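Local coordinates for SidF, inhibitor of growth family, member 3 (Legionella pneumophila subsp. pneumophila, PDB 4FYE), which is a Legionella phosphoinositide phosphatase, classed among the enzymes that take the 3-phosphate from phosphatidylinositol 3,4,5-trisphosphate, at residues K286-K291 / Q527-V532; V293-Q298 / E504-Y509. The protein carries 1 engineered substitution. All coordinates share one frame; numbering follows the deposited sequence.

Contact 1: residues K286-K291 / Q527-V532; sequences KKLAIK and QLKNQV
Leu288 and Val532 meet tip to tip where two long helices pack against each other. Segment 286-291 belongs to helix 284-311. Segment 527-532 belongs to helix 522-583 and lies in a stretch predicted to be a coiled coil. Both side chains leave the backbone toward the opposite helix. Val532 offers a single branch. Its CG1 is anti to the backbone N (chi1 163°), and this methyl faces both ends of the leucine. Leu288 CD1 lies 3.7 Å from Val532 CG1, and Leu288 CD2 is 3.8 Å from the same atom. The leucine fork is thus spread around one valine methyl. The patch is small and wholly apolar, and the nearest CA atoms, those of Leu288 and Lys529, are 8.0 Å apart. Helix 482-514 adds Tyr509 against Leu288 and Tyr502 against Val532. Lys291 forms a salt bridge with Glu536, a second tie to helix 522-583. Lys529 contributes only its aliphatic part to the contact. Its chain runs extended as far as CE, then bends at the last torsion, and NZ forms a salt bridge with Asp533 of its own helix. Lower on that chain, Lys529 CG lies 4.2 Å from Leu288 CD1.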
# COMPACT_ATOMS: atom_id res chain seq x y z
N LYS A 286 2.61 -26.74 -10.66
CA LYS A 286 2.02 -25.43 -10.81
C LYS A 286 2.13 -24.58 -9.54
O LYS A 286 2.34 -23.38 -9.64
CB LYS A 286 0.57 -25.54 -11.26
CG LYS A 286 -0.15 -24.20 -11.32
CD LYS A 286 0.11 -23.47 -12.62
CE LYS A 286 -0.91 -23.83 -13.69
NZ LYS A 286 -2.23 -23.27 -13.32
N LYS A 287 2.01 -25.21 -8.37
CA LYS A 287 2.13 -24.49 -7.10
C LYS A 287 3.55 -24.02 -6.87
O LYS A 287 3.79 -22.90 -6.39
CB LYS A 287 1.68 -25.35 -5.92
CG LYS A 287 0.19 -25.42 -5.78
CD LYS A 287 -0.18 -26.16 -4.52
CE LYS A 287 -1.68 -26.35 -4.46
NZ LYS A 287 -2.02 -27.56 -3.68
N LEU A 288 4.51 -24.86 -7.20
CA LEU A 288 5.89 -24.43 -7.02
C LEU A 288 6.23 -23.31 -7.99
O LEU A 288 6.95 -22.38 -7.64
CB LEU A 288 6.86 -25.60 -7.14
CG LEU A 288 7.97 -25.76 -6.10
CD1 LEU A 288 9.19 -26.30 -6.82
CD2 LEU A 288 8.31 -24.50 -5.34
N ALA A 289 5.67 -23.36 -9.19
CA ALA A 289 5.80 -22.27 -10.13
C ALA A 289 5.33 -20.93 -9.52
O ALA A 289 6.01 -19.87 -9.60
CB ALA A 289 5.02 -22.61 -11.38
N ILE A 290 4.17 -21.01 -8.86
CA ILE A 290 3.53 -19.87 -8.21
C ILE A 290 4.38 -19.35 -7.07
O ILE A 290 4.56 -18.13 -6.94
CB ILE A 290 2.10 -20.21 -7.74
CG1 ILE A 290 1.20 -20.36 -8.96
CG2 ILE A 290 1.56 -19.09 -6.85
CD1 ILE A 290 -0.08 -21.17 -8.75
N LYS A 291 4.92 -20.27 -6.25
CA LYS A 291 5.91 -19.90 -5.23
C LYS A 291 7.11 -19.15 -5.81
O LYS A 291 7.67 -18.28 -5.16
CB LYS A 291 6.41 -21.13 -4.49
CG LYS A 291 6.00 -21.18 -3.04
CD LYS A 291 6.39 -22.49 -2.34
CE LYS A 291 5.22 -23.47 -2.32
NZ LYS A 291 5.43 -24.57 -1.34
N GLN A 527 14.51 -33.25 -10.57
CA GLN A 527 15.67 -32.96 -9.73
C GLN A 527 15.48 -31.54 -9.11
O GLN A 527 15.50 -31.36 -7.88
CB GLN A 527 16.98 -33.10 -10.54
CG GLN A 527 18.13 -32.22 -10.07
CD GLN A 527 18.81 -31.46 -11.20
OE1 GLN A 527 18.49 -30.28 -11.48
NE2 GLN A 527 19.76 -32.12 -11.87
N LEU A 528 15.26 -30.55 -9.96
CA LEU A 528 15.02 -29.19 -9.46
C LEU A 528 13.89 -29.15 -8.42
O LEU A 528 14.06 -28.61 -7.33
CB LEU A 528 14.77 -28.21 -10.62
CG LEU A 528 15.97 -27.95 -11.54
CD1 LEU A 528 15.55 -27.22 -12.81
CD2 LEU A 528 17.08 -27.21 -10.82
N LYS A 529 12.75 -29.75 -8.74
CA LYS A 529 11.71 -29.83 -7.73
C LYS A 529 12.21 -30.46 -6.41
O LYS A 529 11.98 -29.90 -5.34
CB LYS A 529 10.46 -30.52 -8.27
CG LYS A 529 9.31 -30.52 -7.27
CD LYS A 529 8.03 -31.14 -7.81
CE LYS A 529 6.89 -30.97 -6.83
NZ LYS A 529 7.18 -31.86 -5.67
N ASN A 530 12.92 -31.58 -6.49
CA ASN A 530 13.35 -32.25 -5.25
C ASN A 530 14.28 -31.44 -4.35
O ASN A 530 14.03 -31.32 -3.14
CB ASN A 530 13.92 -33.64 -5.53
CG ASN A 530 12.89 -34.72 -5.28
OD1 ASN A 530 11.71 -34.44 -5.09
ND2 ASN A 530 13.35 -35.97 -5.26
N GLN A 531 15.34 -30.88 -4.94
CA GLN A 531 16.24 -29.93 -4.27
C GLN A 531 15.50 -28.85 -3.50
O GLN A 531 15.90 -28.49 -2.39
CB GLN A 531 17.07 -29.17 -5.29
CG GLN A 531 18.19 -29.94 -5.94
CD GLN A 531 18.90 -29.06 -6.95
OE1 GLN A 531 18.95 -27.83 -6.80
NE2 GLN A 531 19.46 -29.69 -7.99
N VAL A 532 14.45 -28.32 -4.12
CA VAL A 532 13.72 -27.18 -3.59
C VAL A 532 13.09 -27.66 -2.29
O VAL A 532 13.28 -27.08 -1.22
CB VAL A 532 12.70 -26.69 -4.64
CG1 VAL A 532 11.63 -25.80 -4.02
CG2 VAL A 532 13.42 -25.96 -5.77

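Contact 2: residues V293-Q298 / E504-Y509; sequences VTLINQ and EALFSY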
# COMPACT_ATOMS: atom_id res chain seq x y z
N VAL A 293 7.26 -17.30 -8.68
CA VAL A 293 6.90 -15.98 -9.18
C VAL A 293 6.83 -15.04 -8.00
O VAL A 293 7.18 -13.88 -8.11
CB VAL A 293 5.54 -16.02 -9.84
CG1 VAL A 293 4.99 -14.63 -10.03
CG2 VAL A 293 5.66 -16.74 -11.16
N THR A 294 6.41 -15.55 -6.85
CA THR A 294 6.27 -14.63 -5.79
C THR A 294 7.63 -14.18 -5.32
O THR A 294 7.79 -13.00 -4.94
CB THR A 294 5.20 -14.99 -4.69
OG1 THR A 294 5.79 -15.08 -3.39
CG2 THR A 294 4.31 -16.21 -5.01
N LEU A 295 8.62 -15.10 -5.40
CA LEU A 295 10.01 -14.76 -5.15
C LEU A 295 10.55 -13.77 -6.21
O LEU A 295 11.13 -12.73 -5.90
CB LEU A 295 10.84 -16.01 -5.22
CG LEU A 295 12.03 -16.33 -4.32
CD1 LEU A 295 13.16 -16.76 -5.24
CD2 LEU A 295 12.49 -15.20 -3.44
N ILE A 296 10.33 -14.07 -7.47
CA ILE A 296 10.62 -13.16 -8.54
C ILE A 296 10.05 -11.73 -8.27
O ILE A 296 10.81 -10.72 -8.23
CB ILE A 296 10.17 -13.81 -9.86
CG1 ILE A 296 11.21 -14.88 -10.26
CG2 ILE A 296 9.98 -12.76 -10.93
CD1 ILE A 296 10.75 -15.84 -11.34
N ASN A 297 8.74 -11.63 -8.03
CA ASN A 297 8.14 -10.38 -7.61
C ASN A 297 8.68 -9.84 -6.31
O ASN A 297 8.83 -8.62 -6.19
CB ASN A 297 6.68 -10.58 -7.47
CG ASN A 297 6.01 -10.81 -8.78
OD1 ASN A 297 6.62 -10.63 -9.87
ND2 ASN A 297 4.74 -11.19 -8.72
N GLN A 298 9.02 -10.70 -5.34
CA GLN A 298 9.75 -10.21 -4.17
C GLN A 298 11.05 -9.46 -4.57
O GLN A 298 11.35 -8.44 -3.97
CB GLN A 298 10.09 -11.31 -3.18
CG GLN A 298 10.56 -10.72 -1.86
CD GLN A 298 9.56 -9.75 -1.26
OE1 GLN A 298 8.36 -9.96 -1.37
NE2 GLN A 298 10.05 -8.71 -0.56
N GLU A 504 18.18 -19.64 -5.29
CA GLU A 504 18.86 -19.88 -6.56
C GLU A 504 18.23 -21.11 -7.22
O GLU A 504 17.88 -21.10 -8.40
CB GLU A 504 20.38 -19.99 -6.35
CG GLU A 504 21.23 -19.07 -7.26
CD GLU A 504 20.63 -17.66 -7.61
OE1 GLU A 504 20.31 -17.39 -8.81
OE2 GLU A 504 20.49 -16.77 -6.72
N ALA A 505 17.99 -22.12 -6.42
CA ALA A 505 17.39 -23.32 -6.90
C ALA A 505 15.98 -23.06 -7.50
O ALA A 505 15.66 -23.51 -8.59
CB ALA A 505 17.34 -24.30 -5.76
N LEU A 506 15.17 -22.29 -6.78
CA LEU A 506 13.80 -21.98 -7.19
C LEU A 506 13.63 -21.11 -8.47
O LEU A 506 12.68 -21.32 -9.25
CB LEU A 506 13.15 -21.26 -6.02
CG LEU A 506 11.76 -21.66 -5.58
CD1 LEU A 506 11.30 -20.76 -4.43
CD2 LEU A 506 10.78 -21.69 -6.75
N PHE A 507 14.52 -20.12 -8.65
CA PHE A 507 14.59 -19.39 -9.92
C PHE A 507 14.87 -20.39 -11.06
O PHE A 507 14.17 -20.39 -12.07
CB PHE A 507 15.70 -18.31 -9.92
CG PHE A 507 15.45 -17.16 -9.01
CD1 PHE A 507 14.28 -16.41 -9.08
CD2 PHE A 507 16.43 -16.79 -8.08
CE1 PHE A 507 14.06 -15.33 -8.23
CE2 PHE A 507 16.24 -15.71 -7.23
CZ PHE A 507 15.04 -14.97 -7.32
N SER A 508 15.88 -21.26 -10.88
CA SER A 508 16.13 -22.30 -11.90
C SER A 508 14.86 -23.11 -12.15
O SER A 508 14.50 -23.36 -13.32
CB SER A 508 17.30 -23.22 -11.54
OG SER A 508 18.51 -22.50 -11.52
N TYR A 509 14.17 -23.50 -11.08
CA TYR A 509 13.01 -24.30 -11.33
C TYR A 509 12.02 -23.57 -12.23
O TYR A 509 11.44 -24.17 -13.12
CB TYR A 509 12.36 -24.79 -10.05
CG TYR A 509 10.99 -25.39 -10.30
CD1 TYR A 509 9.86 -24.58 -10.42
CD2 TYR A 509 10.81 -26.75 -10.43
CE1 TYR A 509 8.62 -25.10 -10.66
CE2 TYR A 509 9.55 -27.29 -10.66
CZ TYR A 509 8.46 -26.45 -10.77
OH TYR A 509 7.20 -26.96 -11.01
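The Phe507 ring takes Leu295 over one face and Ile296 at its edge. Leu295 crosses the phenylalanine at about a right angle and presents CD1 to the ring. This methyl sits 3.7 Å from the centroid of the Phe507 ring and 26° off the ring normal, a CH-pi contact shifted toward the rim. The fit is tight, with Leu295 CD1 only 3.3 Å from Phe507 CZ. Ile296 comes alongside instead. Its CG1 lies in the ring plane, 3.5 Å from Phe507 CE1 and 3.6 Å from Phe507 CD1. These residues fill a steep helix-helix crossing between helix 284-311 and helix 482-514. The local axes approach to 10.0 Å at a signed angle of -115°. Phe507 CG is anti to the carbonyl carbon (chi1 -68°), which carries the ring beyond its own helix to the partner. Arg213 makes a cation-pi contact with the same ring. Leu506 points toward the other helix but approaches more loosely, its CD1 4.5 Å from Leu295 CD1. Met383 and Phe387 of helix 373-387 also touch Leu295.

Both contacts start on helix 284-311, contact 1 near its N-terminal end and contact 2 in the turns that follow. The chain then runs through further helices and three strands of the four-stranded mixed sheet, 353-360, 391-399 and 402-416, before returning in helix 482-514. There 504-509 closes contact 2, after 205 intervening residues. The next helix, 522-583, brings 527-532 back and closes contact 1, so the loop of contact 2 is nested inside that of contact 1. Helix 284-311 is in this way tied to both consecutive helices of the predicted coiled-coil region. The contact centres are 9 Å apart. Tyr509 of contact 2 links them, its ring packing between Ala289 and the backbone of Lys529.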